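Local coordinates for periplasmic binding protein component of an ABC type zinc uptake transporter (Synechocystis sp., PDB 1PQ4) that binds zinc and, as the periplasmic binding component of an ABC-type uptake transporter, probably delivers the metal to the membrane for import, at residues Y14-I19 with V24-L29. Residues are numbered along the deposited sequence; the frame is centred on the assembly and turned at random.
Sequences YFLEKI and VRVSVL
In the beta-alpha-beta unit formed by strand 3-7, helix 10-20 and strand 24-28, Leu16 on the helix meets Val24 and Val26 on the returning strand, a compact example of how a crossover helix packs on a parallel sheet. Of the CA atoms, those of Leu16 and Val26 lie nearest each other, 7.4 Å apart. The one apolar side-chain contact is made low on the leucine, where Leu16 CB meets Val26 CG2 at 3.7 Å. That methyl lies beside the backbone N of Val26 because CG1 takes the place anti to N (chi1 -179°). Two residues back along the strand, Val24 turns the same way, as alternation in a strand demands, and brings its CG2 to 3.8 Å from Leu16 O. With CG1 of Val24 anti to the carbonyl carbon (chi1 -60°), CG2 takes the position between N and C, from which it meets the leucine's carbonyl oxygen. No hydrogen bond spans the two segments; they meet through van der Waals contact, and the interface is small, burying 153 Å² in all. The CB of Arg25, between the two valines, points away from the helix. Strand 24-28 is an outermost strand of its four-stranded parallel sheet, and it pairs with strand 3-7 through backbone hydrogen bonds, among them those of Arg25 and Ser27 with Ile5. Leu16 also touches Val7 of that inner strand and Leu152 of helix 138-155, while Phe15 and Ile19 pack against helices 138-155 and 160-185, leaving helix 10-20 sandwiched between the sheet and the long helices.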
loop_
_atom_site.group_PDB
_atom_site.type_symbol
_atom_site.label_atom_id
_atom_site.label_comp_id
_atom_site.label_asym_id
_atom_site.label_seq_id
_atom_site.Cartn_x
_atom_site.Cartn_y
_atom_site.Cartn_z
ATOM N N TYR A 14 -3.129 -1.034 -10.557
ATOM C CA TYR A 14 -3.842 0.213 -10.820
ATOM C C TYR A 14 -2.831 1.246 -11.431
ATOM O O TYR A 14 -3.123 1.925 -12.414
ATOM C CB TYR A 14 -4.400 0.755 -9.506
ATOM C CG TYR A 14 -5.190 2.044 -9.636
ATOM C CD1 TYR A 14 -6.562 2.019 -9.939
ATOM C CD2 TYR A 14 -4.570 3.283 -9.481
ATOM C CE1 TYR A 14 -7.284 3.187 -10.081
ATOM C CE2 TYR A 14 -5.287 4.492 -9.641
ATOM C CZ TYR A 14 -6.649 4.409 -9.939
ATOM O OH TYR A 14 -7.388 5.534 -10.119
ATOM N N PHE A 15 -1.669 1.359 -10.808
ATOM C CA PHE A 15 -0.642 2.300 -11.260
ATOM C C PHE A 15 -0.227 1.918 -12.677
ATOM O O PHE A 15 -0.110 2.772 -13.552
ATOM C CB PHE A 15 0.588 2.208 -10.378
ATOM C CG PHE A 15 0.342 2.466 -8.919
ATOM C CD1 PHE A 15 1.317 2.054 -7.979
ATOM C CD2 PHE A 15 -0.802 3.108 -8.467
ATOM C CE1 PHE A 15 1.148 2.274 -6.618
ATOM C CE2 PHE A 15 -0.994 3.351 -7.079
ATOM C CZ PHE A 15 -0.027 2.931 -6.162
ATOM N N LEU A 16 0.025 0.631 -12.902
ATOM C CA LEU A 16 0.436 0.212 -14.234
ATOM C C LEU A 16 -0.617 0.441 -15.287
ATOM O O LEU A 16 -0.286 0.793 -16.444
ATOM C CB LEU A 16 0.857 -1.265 -14.264
ATOM C CG LEU A 16 2.356 -1.478 -13.969
ATOM C CD1 LEU A 16 3.205 -0.959 -15.135
ATOM C CD2 LEU A 16 2.748 -0.695 -12.694
ATOM N N GLU A 17 -1.877 0.166 -14.930
ATOM C CA GLU A 17 -2.972 0.390 -15.901
ATOM C C GLU A 17 -3.030 1.882 -16.276
ATOM O O GLU A 17 -3.230 2.215 -17.423
ATOM C CB GLU A 17 -4.321 -0.035 -15.298
ATOM C CG GLU A 17 -5.536 0.070 -16.250
ATOM C CD GLU A 17 -5.358 -0.689 -17.561
ATOM O OE1 GLU A 17 -4.619 -1.711 -17.601
ATOM O OE2 GLU A 17 -5.979 -0.256 -18.572
ATOM N N LYS A 18 -2.875 2.763 -15.304
ATOM C CA LYS A 18 -2.937 4.210 -15.558
ATOM C C LYS A 18 -1.772 4.672 -16.449
ATOM O O LYS A 18 -1.919 5.515 -17.332
ATOM C CB LYS A 18 -2.849 4.964 -14.222
ATOM C CG LYS A 18 -4.154 4.914 -13.423
ATOM C CD LYS A 18 -5.182 5.873 -14.093
ATOM C CE LYS A 18 -6.617 5.693 -13.540
ATOM N NZ LYS A 18 -7.476 6.861 -13.949
ATOM N N ILE A 19 -0.611 4.093 -16.210
ATOM C CA ILE A 19 0.589 4.517 -16.951
ATOM C C ILE A 19 0.703 3.848 -18.304
ATOM O O ILE A 19 1.042 4.478 -19.312
ATOM C CB ILE A 19 1.823 4.196 -16.098
ATOM C CG1 ILE A 19 1.852 5.115 -14.885
ATOM C CG2 ILE A 19 3.140 4.292 -16.958
ATOM C CD1 ILE A 19 2.834 4.699 -13.797
ATOM N N VAL A 24 0.367 -2.523 -21.932
ATOM C CA VAL A 24 0.894 -3.498 -20.979
ATOM C C VAL A 24 -0.232 -4.484 -20.590
ATOM O O VAL A 24 -1.413 -4.197 -20.724
ATOM C CB VAL A 24 1.442 -2.817 -19.660
ATOM C CG1 VAL A 24 2.626 -1.809 -20.002
ATOM C CG2 VAL A 24 0.341 -2.058 -18.930
ATOM N N ARG A 25 0.165 -5.655 -20.127
ATOM C CA ARG A 25 -0.781 -6.674 -19.690
ATOM C C ARG A 25 -0.196 -7.039 -18.336
ATOM O O ARG A 25 0.944 -7.505 -18.231
ATOM C CB ARG A 25 -0.742 -7.856 -20.634
ATOM C CG ARG A 25 -1.558 -9.045 -20.180
ATOM C CD ARG A 25 -1.423 -10.091 -21.285
ATOM N NE ARG A 25 -1.830 -9.500 -22.549
ATOM C CZ ARG A 25 -1.080 -9.452 -23.647
ATOM N NH1 ARG A 25 0.152 -9.961 -23.668
ATOM N NH2 ARG A 25 -1.592 -8.892 -24.727
ATOM N N VAL A 26 -0.962 -6.772 -17.299
ATOM C CA VAL A 26 -0.474 -6.923 -15.938
ATOM C C VAL A 26 -0.854 -8.185 -15.218
ATOM O O VAL A 26 -2.036 -8.574 -15.216
ATOM C CB VAL A 26 -0.988 -5.750 -15.071
ATOM C CG1 VAL A 26 -0.457 -5.892 -13.635
ATOM C CG2 VAL A 26 -0.582 -4.417 -15.689
ATOM N N SER A 27 0.140 -8.790 -14.574
ATOM C CA SER A 27 -0.085 -9.986 -13.739
ATOM C C SER A 27 0.285 -9.532 -12.319
ATOM O O SER A 27 1.096 -8.617 -12.159
ATOM C CB SER A 27 0.815 -11.155 -14.154
ATOM O OG SER A 27 0.358 -11.748 -15.369
ATOM N N VAL A 28 -0.297 -10.160 -11.299
ATOM C CA VAL A 28 -0.023 -9.764 -9.903
ATOM C C VAL A 28 0.386 -10.991 -9.083
ATOM O O VAL A 28 -0.243 -12.039 -9.157
ATOM C CB VAL A 28 -1.280 -9.128 -9.268
ATOM C CG1 VAL A 28 -1.026 -8.745 -7.768
ATOM C CG2 VAL A 28 -1.658 -7.859 -10.095
ATOM N N LEU A 29 1.437 -10.836 -8.276
ATOM C CA LEU A 29 1.967 -11.944 -7.491
ATOM C C LEU A 29 1.174 -12.255 -6.221
ATOM O O LEU A 29 0.826 -13.418 -5.968
ATOM C CB LEU A 29 3.407 -11.632 -7.088
ATOM C CG LEU A 29 4.368 -12.802 -6.816
ATOM C CD1 LEU A 29 5.536 -12.288 -5.919
ATOM C CD2 LEU A 29 3.659 -13.895 -6.093
#